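Local coordinates for Alp7A (Bacillus subtilis, PDB 5EC0), which binds adenine nucleotide as a bacterial actin-like protein and probably forms cytoskeletal filaments that take part in plasmid segregation, at residues K150-H155 against E173-R178; K228-K231 against S235-S238; S271-T276 against G331-E336. All coordinates share one frame; numbering follows the deposited sequence.

Interaction 1. Residues K150-H155 against E173-R178; sequences KFLGTH and EDAACR
L152 reaches A175 across the open end of a beta hairpin, in which strand 153-159 runs antiparallel to strand 166-179. L152 itself stands one residue ahead of the first strand, where the chain is still a loop.

Across the two segments this is a small van der Waals contact, 154 Å² in all, with no hydrogen bond. One methyl does the touching: L152 CD1 lies 4.2 Å from A175 CB, methyl against methyl. The leucine carries CG anti to its own N (chi1 -163°), and this turns CD1 over the backbone of strand 166-179, where it comes 3.3 Å from E173 O and 3.7 Å from D174 CA. Strand pairing proper begins next door, with the backbone bonds of G153 to V172. G153 has a positive phi, which suits glycine at the point where the loop enters the strand. On its other flank strand 166-179 pairs with strand 119-129, through D174 and A176 to F125.

Aromatic packing backs both the loop and the strand: F151 stacks on F125 and meets F101 edge to face, and H155 of the strand meets Y98 edge to face.

A side-chain hydrogen bond ties the loop to the strand that follows it. H155 NE2 donates to F151 O over 2.6 Å, almost straight at 176°, with the oxygen in the imidazole plane but the nitrogen 49° out of the carbonyl plane.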
loop_
_atom_site.group_PDB
_atom_site.type_symbol
_atom_site.label_atom_id
_atom_site.label_comp_id
_atom_site.label_asym_id
_atom_site.label_seq_id
_atom_site.Cartn_x
_atom_site.Cartn_y
_atom_site.Cartn_z
ATOM N N LYS A 150 5.834 -16.959 -5.871
ATOM C CA LYS A 150 6.718 -16.073 -6.606
ATOM C C LYS A 150 7.878 -15.618 -5.728
ATOM O O LYS A 150 8.938 -15.239 -6.217
ATOM C CB LYS A 150 5.944 -14.860 -7.123
ATOM C CG LYS A 150 6.200 -14.529 -8.572
ATOM C CD LYS A 150 5.682 -13.145 -8.904
ATOM C CE LYS A 150 6.378 -12.578 -10.137
ATOM N NZ LYS A 150 6.152 -11.114 -10.198
ATOM N N PHE A 151 7.671 -15.660 -4.422
ATOM C CA PHE A 151 8.643 -15.095 -3.506
ATOM C C PHE A 151 9.359 -16.175 -2.697
ATOM O O PHE A 151 10.524 -15.994 -2.337
ATOM C CB PHE A 151 7.959 -14.065 -2.613
ATOM C CG PHE A 151 7.423 -12.898 -3.382
ATOM C CD1 PHE A 151 6.122 -12.914 -3.877
ATOM C CD2 PHE A 151 8.241 -11.809 -3.671
ATOM C CE1 PHE A 151 5.634 -11.855 -4.614
ATOM C CE2 PHE A 151 7.768 -10.752 -4.416
ATOM C CZ PHE A 151 6.457 -10.771 -4.892
ATOM N N LEU A 152 8.673 -17.295 -2.449
ATOM C CA LEU A 152 9.275 -18.464 -1.798
ATOM C C LEU A 152 10.582 -18.910 -2.475
ATOM O O LEU A 152 10.710 -18.874 -3.706
ATOM C CB LEU A 152 8.281 -19.642 -1.790
ATOM C CG LEU A 152 8.562 -20.795 -0.827
ATOM C CD1 LEU A 152 8.584 -20.264 0.603
ATOM C CD2 LEU A 152 7.523 -21.919 -0.961
ATOM N N GLY A 153 11.550 -19.336 -1.668
ATOM C CA GLY A 153 12.797 -19.862 -2.202
ATOM C C GLY A 153 13.947 -18.865 -2.292
ATOM O O GLY A 153 13.949 -17.800 -1.644
ATOM N N THR A 154 14.918 -19.223 -3.127
ATOM C CA THR A 154 16.193 -18.535 -3.235
ATOM C C THR A 154 16.251 -17.610 -4.454
ATOM O O THR A 154 15.947 -18.023 -5.572
ATOM C CB THR A 154 17.333 -19.555 -3.329
ATOM O OG1 THR A 154 17.272 -20.432 -2.200
ATOM C CG2 THR A 154 18.699 -18.851 -3.381
ATOM N N HIS A 155 16.637 -16.365 -4.227
ATOM C CA HIS A 155 16.780 -15.395 -5.307
ATOM C C HIS A 155 18.102 -14.673 -5.203
ATOM O O HIS A 155 18.683 -14.582 -4.124
ATOM C CB HIS A 155 15.650 -14.373 -5.271
ATOM C CG HIS A 155 14.314 -14.974 -4.962
ATOM N ND1 HIS A 155 13.583 -15.675 -5.895
ATOM C CD2 HIS A 155 13.581 -14.969 -3.828
ATOM C CE1 HIS A 155 12.452 -16.083 -5.343
ATOM N NE2 HIS A 155 12.425 -15.663 -4.091
ATOM N N GLU A 173 12.096 -18.503 3.394
ATOM C CA GLU A 173 11.795 -19.822 3.940
ATOM C C GLU A 173 10.317 -20.174 3.822
ATOM O O GLU A 173 9.965 -21.289 3.449
ATOM C CB GLU A 173 12.225 -19.897 5.408
ATOM C CG GLU A 173 13.694 -19.526 5.653
ATOM C CD GLU A 173 14.144 -19.811 7.079
ATOM O OE1 GLU A 173 13.283 -20.132 7.935
ATOM O OE2 GLU A 173 15.362 -19.728 7.341
ATOM N N ASP A 174 9.458 -19.217 4.153
ATOM C CA ASP A 174 8.018 -19.424 4.119
ATOM C C ASP A 174 7.332 -18.166 3.602
ATOM O O ASP A 174 7.746 -17.057 3.926
ATOM C CB ASP A 174 7.503 -19.785 5.511
ATOM C CG ASP A 174 6.110 -20.349 5.485
ATOM O OD1 ASP A 174 5.671 -20.794 4.399
ATOM O OD2 ASP A 174 5.458 -20.356 6.554
ATOM N N ALA A 175 6.276 -18.333 2.810
ATOM C CA ALA A 175 5.598 -17.184 2.226
ATOM C C ALA A 175 4.076 -17.372 2.193
ATOM O O ALA A 175 3.595 -18.485 2.069
ATOM C CB ALA A 175 6.136 -16.917 0.818
ATOM N N ALA A 176 3.326 -16.279 2.326
ATOM C CA ALA A 176 1.871 -16.337 2.225
ATOM C C ALA A 176 1.317 -15.065 1.570
ATOM O O ALA A 176 1.940 -13.999 1.598
ATOM C CB ALA A 176 1.237 -16.562 3.603
ATOM N N CYS A 177 0.145 -15.193 0.963
ATOM C CA CYS A 177 -0.494 -14.072 0.282
ATOM C C CYS A 177 -1.942 -13.935 0.761
ATOM O O CYS A 177 -2.713 -14.883 0.648
ATOM C CB CYS A 177 -0.451 -14.262 -1.224
ATOM S SG CYS A 177 -1.181 -12.889 -2.104
ATOM N N ARG A 178 -2.283 -12.769 1.314
ATOM C CA ARG A 178 -3.616 -12.500 1.843
ATOM C C ARG A 178 -4.451 -11.708 0.834
ATOM O O ARG A 178 -4.035 -11.516 -0.300
ATOM C CB ARG A 178 -3.523 -11.725 3.165
ATOM C CG ARG A 178 -2.586 -12.336 4.184
ATOM C CD ARG A 178 -2.903 -13.816 4.516
ATOM N NE ARG A 178 -1.911 -14.286 5.477
ATOM C CZ ARG A 178 -2.054 -15.326 6.288
ATOM N NH1 ARG A 178 -3.159 -16.050 6.260
ATOM N NH2 ARG A 178 -1.079 -15.639 7.129
#

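Interaction 2. Residues K228-K231 against S235-S238; sequences KPPK and SFVS
P230 sets its ring against the end of the F236 side chain, and this is the tight half of a contact between the loop after strand 218-223 and the start of strand 236-239. The two side chains cross at about a right angle. P230 CG comes within 3.3 Å of F236 CZ, and P230 CB is 3.5 Å from F236 CE1, so two carbons of the pyrrolidine meet the far end of the phenyl ring at an oblique slant. F236 CG is anti to its carbonyl carbon (chi1 -62°), a setting from which the ring extends back toward the proline although the CB does not point at it. Beside this pair P230 CB touches S235 CB at 3.7 Å, and V221 of strand 218-223 lies against both P230 and F236. The ring of F236 also meets F140 edge to face. With an alanine at F236, the CB and CG of P230 and the ring of F140 would probably lose their aromatic partner, opening a gap between loop and strand.

The K231 end is looser and exposed, and a water mediates the polar contact there. S235 OG and K231 N are 3.7 Å apart and make no direct bond; the water fills in, accepting from K231 N at 2.9 Å and lying 2.7 Å from S235 OG. The K231 chain leads away from the strand. Strand 236-239 is an outermost strand of its five-stranded sheet within this chain: the backbone of S235, just ahead of the strand, bonds to L222, and V237 within it to L220. Between the two segments, then, carbon packing does the holding directly and the polar groups meet through water, so the join rests on shape more than on hydrogen bonds.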
loop_
_atom_site.group_PDB
_atom_site.type_symbol
_atom_site.label_atom_id
_atom_site.label_comp_id
_atom_site.label_asym_id
_atom_site.label_seq_id
_atom_site.Cartn_x
_atom_site.Cartn_y
_atom_site.Cartn_z
ATOM N N LYS A 228 -15.947 -10.254 11.263
ATOM C CA LYS A 228 -15.738 -11.663 10.951
ATOM C C LYS A 228 -15.429 -11.808 9.467
ATOM O O LYS A 228 -15.613 -10.855 8.714
ATOM C CB LYS A 228 -16.983 -12.478 11.356
ATOM C CG LYS A 228 -17.172 -12.560 12.867
ATOM C CD LYS A 228 -18.499 -13.170 13.267
ATOM C CE LYS A 228 -18.638 -13.218 14.788
ATOM N NZ LYS A 228 -17.430 -13.834 15.416
ATOM N N PRO A 229 -14.942 -12.990 9.038
ATOM C CA PRO A 229 -14.606 -13.107 7.616
ATOM C C PRO A 229 -15.833 -12.926 6.718
ATOM O O PRO A 229 -16.950 -13.226 7.136
ATOM C CB PRO A 229 -14.048 -14.535 7.495
ATOM C CG PRO A 229 -13.670 -14.935 8.868
ATOM C CD PRO A 229 -14.619 -14.223 9.783
ATOM N N PRO A 230 -15.622 -12.427 5.495
ATOM C CA PRO A 230 -16.708 -12.287 4.516
ATOM C C PRO A 230 -17.395 -13.623 4.302
ATOM O O PRO A 230 -16.723 -14.648 4.369
ATOM C CB PRO A 230 -15.986 -11.823 3.246
ATOM C CG PRO A 230 -14.711 -11.200 3.748
ATOM C CD PRO A 230 -14.325 -11.974 4.962
ATOM N N LYS A 231 -18.701 -13.615 4.059
ATOM C CA LYS A 231 -19.460 -14.863 3.920
ATOM C C LYS A 231 -19.204 -15.549 2.581
ATOM O O LYS A 231 -19.094 -16.775 2.514
ATOM C CB LYS A 231 -20.959 -14.603 4.090
ATOM C CG LYS A 231 -21.377 -14.153 5.488
ATOM C CD LYS A 231 -21.553 -15.341 6.430
ATOM C CE LYS A 231 -22.027 -14.914 7.833
ATOM N NZ LYS A 231 -23.488 -14.560 7.921
ATOM N N SER A 235 -19.182 -10.688 -1.268
ATOM C CA SER A 235 -18.869 -9.709 -0.229
ATOM C C SER A 235 -17.614 -8.901 -0.553
ATOM O O SER A 235 -17.199 -8.051 0.238
ATOM C CB SER A 235 -18.693 -10.401 1.124
ATOM O OG SER A 235 -19.832 -11.181 1.449
ATOM N N PHE A 236 -17.021 -9.184 -1.714
ATOM C CA PHE A 236 -15.802 -8.522 -2.176
ATOM C C PHE A 236 -16.091 -7.774 -3.463
ATOM O O PHE A 236 -16.432 -8.404 -4.464
ATOM C CB PHE A 236 -14.669 -9.524 -2.470
ATOM C CG PHE A 236 -14.204 -10.338 -1.294
ATOM C CD1 PHE A 236 -14.853 -11.521 -0.946
ATOM C CD2 PHE A 236 -13.057 -9.978 -0.599
ATOM C CE1 PHE A 236 -14.398 -12.297 0.108
ATOM C CE2 PHE A 236 -12.590 -10.740 0.463
ATOM C CZ PHE A 236 -13.263 -11.907 0.817
ATOM N N VAL A 237 -15.926 -6.454 -3.480
ATOM C CA VAL A 237 -16.195 -5.711 -4.708
ATOM C C VAL A 237 -15.117 -4.664 -4.987
ATOM O O VAL A 237 -14.657 -3.984 -4.077
ATOM C CB VAL A 237 -17.585 -5.038 -4.658
ATOM C CG1 VAL A 237 -17.773 -4.087 -5.831
ATOM C CG2 VAL A 237 -18.704 -6.095 -4.639
ATOM N N SER A 238 -14.702 -4.563 -6.252
ATOM C CA SER A 238 -13.760 -3.538 -6.684
ATOM C C SER A 238 -14.378 -2.584 -7.718
ATOM O O SER A 238 -15.068 -3.028 -8.632
ATOM C CB SER A 238 -12.506 -4.192 -7.257
ATOM O OG SER A 238 -11.463 -3.244 -7.397
HETATM O O HOH W 1 -20.108 -11.096 4.096
#

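Interaction 3. Residues S271-T276 against G331-E336; sequences SNIGKT and GEVLEE. With ADP (adenosine-5'-diphosphate), chain D.
I273 meets V333 just beyond the end of helix 262-272, at the rim of the ADP pocket. Its CB points at helix 328-333 and branches two ways. CG2 heads for the valine, where I273 CG2 and V333 CG2 stand 4.4 Å apart, a loose apolar touch. The longer branch leaves with CG1 anti to the backbone N (chi1 -167°), which lays it over the C-terminal end of helix 328-333: I273 CG1 is 3.4 Å from V333 O. At the tip, I273 CD1 remains 4.0 Å from V333 O and comes 4.3 Å from E336 OE1, a carboxylate oxygen whose salt bridge is with K296. A type II turn from N272, the last helical residue, to K275 carries I273 and G274 at its centre; phi of G274 is 104°, which favours glycine, and the K275 N to N272 O bond is weak.

V333 also lines the nucleotide pocket. Its CG2, the same methyl that faces I273, lies 3.9 Å from C8 of ADP, while E332 OE1 is 3.4 Å from N7 of the adenine. E332 OE2 accepts a bond from R362 N, which probably helps fix the carboxylate beside the base. I273 thus stands in a second shell, behind the valine.

Helix 292-313 brings L299 against both residues, and I269 and Y270 of helix 262-272 lie on the valine; helix 328-333, which carries V333, directly follows strand 322-327 of the five-stranded sheet.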
loop_
_atom_site.group_PDB
_atom_site.type_symbol
_atom_site.label_atom_id
_atom_site.label_comp_id
_atom_site.label_asym_id
_atom_site.label_seq_id
_atom_site.Cartn_x
_atom_site.Cartn_y
_atom_site.Cartn_z
ATOM N N SER A 271 0.143 16.308 1.287
ATOM C CA SER A 271 1.025 17.157 2.082
ATOM C C SER A 271 0.272 18.289 2.775
ATOM O O SER A 271 0.674 18.696 3.858
ATOM C CB SER A 271 2.141 17.765 1.225
ATOM O OG SER A 271 2.735 16.803 0.378
ATOM N N ASN A 272 -0.802 18.799 2.164
ATOM C CA ASN A 272 -1.435 20.035 2.650
ATOM C C ASN A 272 -2.873 19.924 3.133
ATOM O O ASN A 272 -3.375 20.837 3.795
ATOM C CB ASN A 272 -1.389 21.112 1.569
ATOM C CG ASN A 272 -0.034 21.744 1.450
ATOM O OD1 ASN A 272 0.247 22.754 2.091
ATOM N ND2 ASN A 272 0.827 21.147 0.637
ATOM N N ILE A 273 -3.550 18.837 2.780
ATOM C CA ILE A 273 -4.858 18.574 3.346
ATOM C C ILE A 273 -4.651 18.459 4.851
ATOM O O ILE A 273 -3.608 17.978 5.307
ATOM C CB ILE A 273 -5.503 17.286 2.772
ATOM C CG1 ILE A 273 -6.992 17.219 3.136
ATOM C CG2 ILE A 273 -4.756 16.033 3.246
ATOM C CD1 ILE A 273 -7.840 18.183 2.368
ATOM N N GLY A 274 -5.614 18.929 5.631
ATOM C CA GLY A 274 -5.492 18.811 7.070
ATOM C C GLY A 274 -5.114 20.109 7.753
ATOM O O GLY A 274 -5.310 20.250 8.961
ATOM N N LYS A 275 -4.562 21.057 7.001
ATOM C CA LYS A 275 -4.399 22.400 7.545
ATOM C C LYS A 275 -5.385 23.377 6.905
ATOM O O LYS A 275 -5.948 23.114 5.840
ATOM C CB LYS A 275 -2.956 22.897 7.396
ATOM C CG LYS A 275 -2.351 22.807 6.014
ATOM C CD LYS A 275 -0.911 23.317 6.054
ATOM C CE LYS A 275 0.021 22.497 5.172
ATOM N NZ LYS A 275 1.461 22.720 5.498
ATOM N N THR A 276 -5.598 24.498 7.589
ATOM C CA THR A 276 -6.635 25.459 7.233
ATOM C C THR A 276 -6.400 26.112 5.877
ATOM O O THR A 276 -7.344 26.406 5.143
ATOM C CB THR A 276 -6.740 26.566 8.294
ATOM O OG1 THR A 276 -5.418 26.980 8.673
ATOM C CG2 THR A 276 -7.473 26.058 9.525
ATOM N N GLY A 331 -8.630 7.661 1.465
ATOM C CA GLY A 331 -9.571 7.765 2.573
ATOM C C GLY A 331 -9.040 8.756 3.595
ATOM O O GLY A 331 -9.769 9.585 4.132
ATOM N N GLU A 332 -7.743 8.654 3.842
ATOM C CA GLU A 332 -6.989 9.570 4.693
ATOM C C GLU A 332 -7.139 11.029 4.249
ATOM O O GLU A 332 -7.368 11.916 5.059
ATOM C CB GLU A 332 -5.510 9.150 4.685
ATOM C CG GLU A 332 -4.642 9.826 5.735
ATOM C CD GLU A 332 -3.278 9.149 5.875
ATOM O OE1 GLU A 332 -2.276 9.788 5.501
ATOM O OE2 GLU A 332 -3.210 7.983 6.359
ATOM N N VAL A 333 -7.022 11.261 2.950
ATOM C CA VAL A 333 -7.129 12.595 2.371
ATOM C C VAL A 333 -8.560 13.135 2.464
ATOM O O VAL A 333 -8.793 14.331 2.728
ATOM C CB VAL A 333 -6.662 12.563 0.902
ATOM C CG1 VAL A 333 -7.129 13.789 0.141
ATOM C CG2 VAL A 333 -5.131 12.401 0.838
ATOM N N LEU A 334 -9.509 12.225 2.284
ATOM C CA LEU A 334 -10.917 12.564 2.215
ATOM C C LEU A 334 -11.585 12.636 3.580
ATOM O O LEU A 334 -12.798 12.844 3.664
ATOM C CB LEU A 334 -11.665 11.539 1.347
ATOM C CG LEU A 334 -11.361 11.402 -0.146
ATOM C CD1 LEU A 334 -12.415 10.522 -0.777
ATOM C CD2 LEU A 334 -11.314 12.755 -0.839
ATOM N N GLU A 335 -10.807 12.455 4.640
ATOM C CA GLU A 335 -11.374 12.294 5.976
ATOM C C GLU A 335 -12.323 13.426 6.370
ATOM O O GLU A 335 -13.449 13.188 6.823
ATOM C CB GLU A 335 -10.270 12.185 7.022
ATOM C CG GLU A 335 -10.834 12.174 8.434
ATOM C CD GLU A 335 -9.792 11.932 9.510
ATOM O OE1 GLU A 335 -8.576 12.038 9.228
ATOM O OE2 GLU A 335 -10.202 11.621 10.644
ATOM N N GLU A 336 -11.857 14.656 6.192
ATOM C CA GLU A 336 -12.670 15.827 6.462
ATOM C C GLU A 336 -13.940 15.837 5.587
ATOM O O GLU A 336 -15.048 16.105 6.075
ATOM C CB GLU A 336 -11.837 17.093 6.236
ATOM C CG GLU A 336 -12.584 18.412 6.396
ATOM C CD GLU A 336 -11.759 19.611 5.906
ATOM O OE1 GLU A 336 -10.640 19.405 5.385
ATOM O OE2 GLU A 336 -12.228 20.756 6.038
HETATM P PB ADP D . -3.144 3.011 -4.514
HETATM O O1B ADP D . -2.249 1.890 -3.998
HETATM O O2B ADP D . -4.250 2.597 -5.470
HETATM O O3B ADP D . -2.435 4.251 -5.006
HETATM P PA ADP D . -3.244 4.035 -1.807
HETATM O O1A ADP D . -1.749 3.805 -1.807
HETATM O O2A ADP D . -4.085 3.570 -0.632
HETATM O O3A ADP D . -3.923 3.508 -3.182
HETATM O "O5'" ADP D . -3.522 5.595 -2.003
HETATM C "C5'" ADP D . -2.603 6.460 -2.658
HETATM C "C4'" ADP D . -3.075 7.850 -2.286
HETATM O "O4'" ADP D . -2.709 8.093 -0.931
HETATM C "C3'" ADP D . -2.436 8.970 -3.084
HETATM O "O3'" ADP D . -3.301 9.387 -4.139
HETATM C "C2'" ADP D . -2.270 10.097 -2.082
HETATM O "O2'" ADP D . -3.202 11.123 -2.420
HETATM C "C1'" ADP D . -2.638 9.497 -0.730
HETATM N N9 ADP D . -1.664 9.776 0.350
HETATM C C8 ADP D . -2.035 10.206 1.575
HETATM N N7 ADP D . -0.960 10.377 2.377
HETATM C C5 ADP D . 0.123 10.037 1.662
HETATM C C6 ADP D . 1.571 10.003 1.950
HETATM N N6 ADP D . 2.021 10.372 3.180
HETATM N N1 ADP D . 2.392 9.592 0.959
HETATM C C2 ADP D . 1.909 9.241 -0.255
HETATM N N3 ADP D . 0.596 9.245 -0.599
HETATM C C4 ADP D . -0.334 9.640 0.318
#

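From the N terminus the three contacts come in series, each closing before the next opens; none nests or crosses. Interaction 1 closes a hairpin in the sheet of strands 153-159 and 166-179, with 17 residues between its segments. Interaction 2 closes a far shorter loop, three residues between its segments, at one edge of the five-stranded sheet. Interaction 3 spans 54 residues, joining two helix ends beside the nucleotide. Interactions 2 and 3 both belong to the Alp7A C-terminal domain, their centres about 28 Å apart. Interactions 1 and 3 lie on opposite sides of the chain's centre, about 36 Å between their centres, and no two contacts touch.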